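DNA repair protein RAD7 (Saccharomyces cerevisiae, PDB 5ZB2) promotes global genome nucleotide excision repair of nontranscribed DNA within the GGR complex, this chain being the leucine-rich-repeat portion of RAD7 that binds Elc1. Local coordinates at residues I193-L203 with D221-L230. Numbering follows the deposited sequence.
Sequences ISNYALLPQYL and DVNDEIIINL
The ring of Y196 is sandwiched between aliphatic groups: V222 CG2 sits over the centre of one face, and on the opposite face I193 CG2 lies toward the rim. D221 O meets the ring obliquely, near CD2. The V222 methyl is 3.6 Å from the Y196 ring centroid and 14° off its normal, a CH-pi contact. CG2 reaches it because CG1 stands anti to the backbone N of V222 (chi1 176°). A flat, broad ring suits this place, since both its faces can be covered by aliphatic groups; it also touches I213 of strand 210-214 and P216 of the loop that follows.

At the loop end, one water bridges the carbonyls S194 O and D221 O, while another links I193 O with the D221 carboxylate, 2.7 Å from OD2.

Further along, the contact turns apolar. I226 lays CD1 against A197 CB at 3.7 Å, where the small alanine lets the helix approach. The compact, rigid ring of P200 turns its apolar CG to the backbone of I226 and L230, and the branched end of L230 lets CD1 reach L199 CB at 3.9 Å and L203 CD1 at 4.0 Å. N223 caps helix 224-234, its OD1 accepting from I226 N at 2.9 Å.

Neighbouring convex-side helices, 199-202 and 224-234, thus pack side by side outside parallel strands, as on the outer face of a leucine-rich-repeat solenoid.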
loop_
_atom_site.group_PDB
_atom_site.type_symbol
_atom_site.label_atom_id
_atom_site.label_comp_id
_atom_site.label_asym_id
_atom_site.label_seq_id
_atom_site.Cartn_x
_atom_site.Cartn_y
_atom_site.Cartn_z
ATOM N N ILE A 193 -20.770 -23.141 7.864
ATOM C CA ILE A 193 -21.877 -22.600 8.640
ATOM C C ILE A 193 -22.887 -23.708 8.895
ATOM O O ILE A 193 -23.314 -24.400 7.962
ATOM C CB ILE A 193 -22.530 -21.413 7.909
ATOM C CG1 ILE A 193 -21.554 -20.232 7.807
ATOM C CG2 ILE A 193 -23.825 -20.984 8.599
ATOM C CD1 ILE A 193 -21.101 -19.644 9.140
ATOM N N SER A 194 -23.263 -23.882 10.161
ATOM C CA SER A 194 -24.326 -24.810 10.530
ATOM C C SER A 194 -25.318 -24.245 11.535
ATOM O O SER A 194 -26.404 -24.818 11.674
ATOM C CB SER A 194 -23.736 -26.101 11.108
ATOM O OG SER A 194 -23.213 -25.865 12.401
ATOM N N ASN A 195 -25.001 -23.152 12.224
ATOM C CA ASN A 195 -25.850 -22.617 13.291
ATOM C C ASN A 195 -26.871 -21.609 12.767
ATOM O O ASN A 195 -27.013 -20.503 13.293
ATOM C CB ASN A 195 -24.981 -21.991 14.376
ATOM C CG ASN A 195 -24.129 -23.011 15.098
ATOM O OD1 ASN A 195 -24.059 -24.175 14.696
ATOM N ND2 ASN A 195 -23.473 -22.582 16.171
ATOM N N TYR A 196 -27.611 -21.998 11.726
ATOM C CA TYR A 196 -28.690 -21.154 11.230
ATOM C C TYR A 196 -29.773 -20.945 12.280
ATOM O O TYR A 196 -30.552 -19.990 12.177
ATOM C CB TYR A 196 -29.295 -21.765 9.966
ATOM C CG TYR A 196 -28.326 -21.843 8.807
ATOM C CD1 TYR A 196 -28.138 -20.761 7.958
ATOM C CD2 TYR A 196 -27.604 -23.002 8.561
ATOM C CE1 TYR A 196 -27.251 -20.831 6.892
ATOM C CE2 TYR A 196 -26.716 -23.083 7.503
ATOM C CZ TYR A 196 -26.545 -21.994 6.670
ATOM O OH TYR A 196 -25.658 -22.082 5.620
ATOM N N ALA A 197 -29.826 -21.811 13.292
ATOM C CA ALA A 197 -30.827 -21.705 14.344
ATOM C C ALA A 197 -30.652 -20.458 15.204
ATOM O O ALA A 197 -31.576 -20.097 15.938
ATOM C CB ALA A 197 -30.778 -22.952 15.226
ATOM N N LEU A 198 -29.493 -19.799 15.144
ATOM C CA LEU A 198 -29.282 -18.590 15.931
ATOM C C LEU A 198 -29.962 -17.365 15.331
ATOM O O LEU A 198 -30.130 -16.364 16.036
ATOM C CB LEU A 198 -27.782 -18.305 16.079
ATOM C CG LEU A 198 -26.947 -19.356 16.810
ATOM C CD1 LEU A 198 -25.469 -19.005 16.743
ATOM C CD2 LEU A 198 -27.393 -19.500 18.258
ATOM N N LEU A 199 -30.352 -17.415 14.055
ATOM C CA LEU A 199 -30.895 -16.221 13.409
ATOM C C LEU A 199 -32.155 -15.704 14.093
ATOM O O LEU A 199 -32.250 -14.485 14.312
ATOM C CB LEU A 199 -31.144 -16.500 11.921
ATOM C CG LEU A 199 -29.933 -16.908 11.058
ATOM C CD1 LEU A 199 -30.317 -16.960 9.584
ATOM C CD2 LEU A 199 -28.742 -15.981 11.253
ATOM N N PRO A 200 -33.141 -16.533 14.449
ATOM C CA PRO A 200 -34.345 -15.977 15.096
ATOM C C PRO A 200 -34.055 -15.257 16.402
ATOM O O PRO A 200 -34.800 -14.339 16.766
ATOM C CB PRO A 200 -35.235 -17.213 15.316
ATOM C CG PRO A 200 -34.736 -18.232 14.358
ATOM C CD PRO A 200 -33.260 -17.985 14.230
ATOM N N GLN A 201 -32.987 -15.631 17.112
ATOM C CA GLN A 201 -32.667 -14.974 18.376
ATOM C C GLN A 201 -32.205 -13.538 18.164
ATOM O O GLN A 201 -32.581 -12.641 18.929
ATOM C CB GLN A 201 -31.580 -15.754 19.118
ATOM C CG GLN A 201 -31.917 -17.199 19.408
ATOM C CD GLN A 201 -30.893 -17.855 20.310
ATOM O OE1 GLN A 201 -30.200 -17.182 21.076
ATOM N NE2 GLN A 201 -30.786 -19.173 20.221
ATOM N N TYR A 202 -31.380 -13.299 17.143
ATOM C CA TYR A 202 -30.646 -12.046 17.037
ATOM C C TYR A 202 -31.239 -11.055 16.047
ATOM O O TYR A 202 -30.990 -9.853 16.183
ATOM C CB TYR A 202 -29.194 -12.323 16.638
ATOM C CG TYR A 202 -28.357 -12.919 17.745
ATOM C CD1 TYR A 202 -27.713 -12.105 18.668
ATOM C CD2 TYR A 202 -28.196 -14.293 17.858
ATOM C CE1 TYR A 202 -26.945 -12.640 19.677
ATOM C CE2 TYR A 202 -27.427 -14.837 18.868
ATOM C CZ TYR A 202 -26.802 -14.005 19.773
ATOM O OH TYR A 202 -26.030 -14.536 20.780
ATOM N N LEU A 203 -31.999 -11.516 15.056
ATOM C CA LEU A 203 -32.506 -10.634 14.004
ATOM C C LEU A 203 -33.834 -10.047 14.470
ATOM O O LEU A 203 -34.917 -10.453 14.045
ATOM C CB LEU A 203 -32.648 -11.396 12.692
ATOM C CG LEU A 203 -31.373 -12.018 12.120
ATOM C CD1 LEU A 203 -31.678 -12.700 10.798
ATOM C CD2 LEU A 203 -30.280 -10.971 11.939
ATOM N N ASP A 221 -29.573 -28.438 8.387
ATOM C CA ASP A 221 -29.323 -27.286 9.246
ATOM C C ASP A 221 -30.225 -26.098 8.926
ATOM O O ASP A 221 -30.264 -25.144 9.712
ATOM C CB ASP A 221 -27.854 -26.861 9.137
ATOM C CG ASP A 221 -26.897 -27.903 9.701
ATOM O OD1 ASP A 221 -27.325 -28.721 10.543
ATOM O OD2 ASP A 221 -25.714 -27.900 9.305
ATOM N N VAL A 222 -30.932 -26.124 7.803
ATOM C CA VAL A 222 -31.937 -25.114 7.465
ATOM C C VAL A 222 -33.262 -25.858 7.346
ATOM O O VAL A 222 -33.657 -26.278 6.255
ATOM C CB VAL A 222 -31.597 -24.362 6.175
ATOM C CG1 VAL A 222 -32.720 -23.391 5.800
ATOM C CG2 VAL A 222 -30.268 -23.626 6.315
ATOM N N ASN A 223 -33.960 -26.034 8.467
ATOM C CA ASN A 223 -35.167 -26.847 8.508
ATOM C C ASN A 223 -36.397 -25.969 8.701
ATOM O O ASN A 223 -36.303 -24.766 8.961
ATOM C CB ASN A 223 -35.075 -27.903 9.620
ATOM C CG ASN A 223 -34.807 -27.301 10.985
ATOM O OD1 ASN A 223 -35.239 -26.190 11.289
ATOM N ND2 ASN A 223 -34.092 -28.040 11.819
ATOM N N ASP A 224 -37.567 -26.600 8.560
ATOM C CA ASP A 224 -38.833 -25.882 8.668
ATOM C C ASP A 224 -38.909 -25.090 9.963
ATOM O O ASP A 224 -39.290 -23.914 9.966
ATOM C CB ASP A 224 -40.002 -26.866 8.583
ATOM C CG ASP A 224 -40.091 -27.550 7.241
ATOM O OD1 ASP A 224 -39.978 -26.855 6.209
ATOM O OD2 ASP A 224 -40.278 -28.784 7.217
ATOM N N GLU A 225 -38.549 -25.727 11.081
ATOM C CA GLU A 225 -38.692 -25.085 12.384
ATOM C C GLU A 225 -37.935 -23.763 12.441
ATOM O O GLU A 225 -38.447 -22.767 12.969
ATOM C CB GLU A 225 -38.206 -26.030 13.485
ATOM C CG GLU A 225 -38.617 -25.614 14.889
ATOM C CD GLU A 225 -38.139 -26.584 15.955
ATOM O OE1 GLU A 225 -37.660 -26.117 17.010
ATOM O OE2 GLU A 225 -38.241 -27.811 15.739
ATOM N N ILE A 226 -36.713 -23.731 11.903
ATOM C CA ILE A 226 -35.910 -22.512 11.957
ATOM C C ILE A 226 -36.536 -21.416 11.101
ATOM O O ILE A 226 -36.600 -20.252 11.511
ATOM C CB ILE A 226 -34.462 -22.812 11.525
ATOM C CG1 ILE A 226 -33.787 -23.720 12.560
ATOM C CG2 ILE A 226 -33.667 -21.519 11.345
ATOM C CD1 ILE A 226 -32.431 -24.245 12.146
ATOM N N ILE A 227 -36.998 -21.765 9.899
ATOM C CA ILE A 227 -37.544 -20.750 9.002
ATOM C C ILE A 227 -38.878 -20.230 9.519
ATOM O O ILE A 227 -39.195 -19.045 9.349
ATOM C CB ILE A 227 -37.678 -21.317 7.578
ATOM C CG1 ILE A 227 -36.305 -21.736 7.039
ATOM C CG2 ILE A 227 -38.352 -20.303 6.648
ATOM C CD1 ILE A 227 -35.258 -20.622 7.014
ATOM N N ILE A 228 -39.681 -21.090 10.149
ATOM C CA ILE A 228 -40.943 -20.637 10.727
ATOM C C ILE A 228 -40.677 -19.632 11.839
ATOM O O ILE A 228 -41.250 -18.537 11.858
ATOM C CB ILE A 228 -41.767 -21.835 11.228
ATOM C CG1 ILE A 228 -42.226 -22.678 10.038
ATOM C CG2 ILE A 228 -42.977 -21.363 12.049
ATOM C CD1 ILE A 228 -42.752 -24.044 10.420
ATOM N N ASN A 229 -39.800 -19.988 12.780
ATOM C CA ASN A 229 -39.471 -19.069 13.867
ATOM C C ASN A 229 -38.917 -17.759 13.327
ATOM O O ASN A 229 -39.244 -16.679 13.834
ATOM C CB ASN A 229 -38.475 -19.725 14.823
ATOM C CG ASN A 229 -39.090 -20.880 15.594
ATOM O OD1 ASN A 229 -40.310 -21.029 15.629
ATOM N ND2 ASN A 229 -38.251 -21.699 16.215
ATOM N N LEU A 230 -38.087 -17.829 12.285
ATOM C CA LEU A 230 -37.551 -16.610 11.690
ATOM C C LEU A 230 -38.661 -15.773 11.063
ATOM O O LEU A 230 -38.695 -14.548 11.228
ATOM C CB LEU A 230 -36.488 -16.968 10.654
ATOM C CG LEU A 230 -35.569 -15.851 10.164
ATOM C CD1 LEU A 230 -34.817 -15.203 11.316
ATOM C CD2 LEU A 230 -34.597 -16.424 9.147
HETATM O O HOH W 1 -24.581 -26.837 7.125
HETATM O O HOH W 2 -29.280 -24.884 12.385
#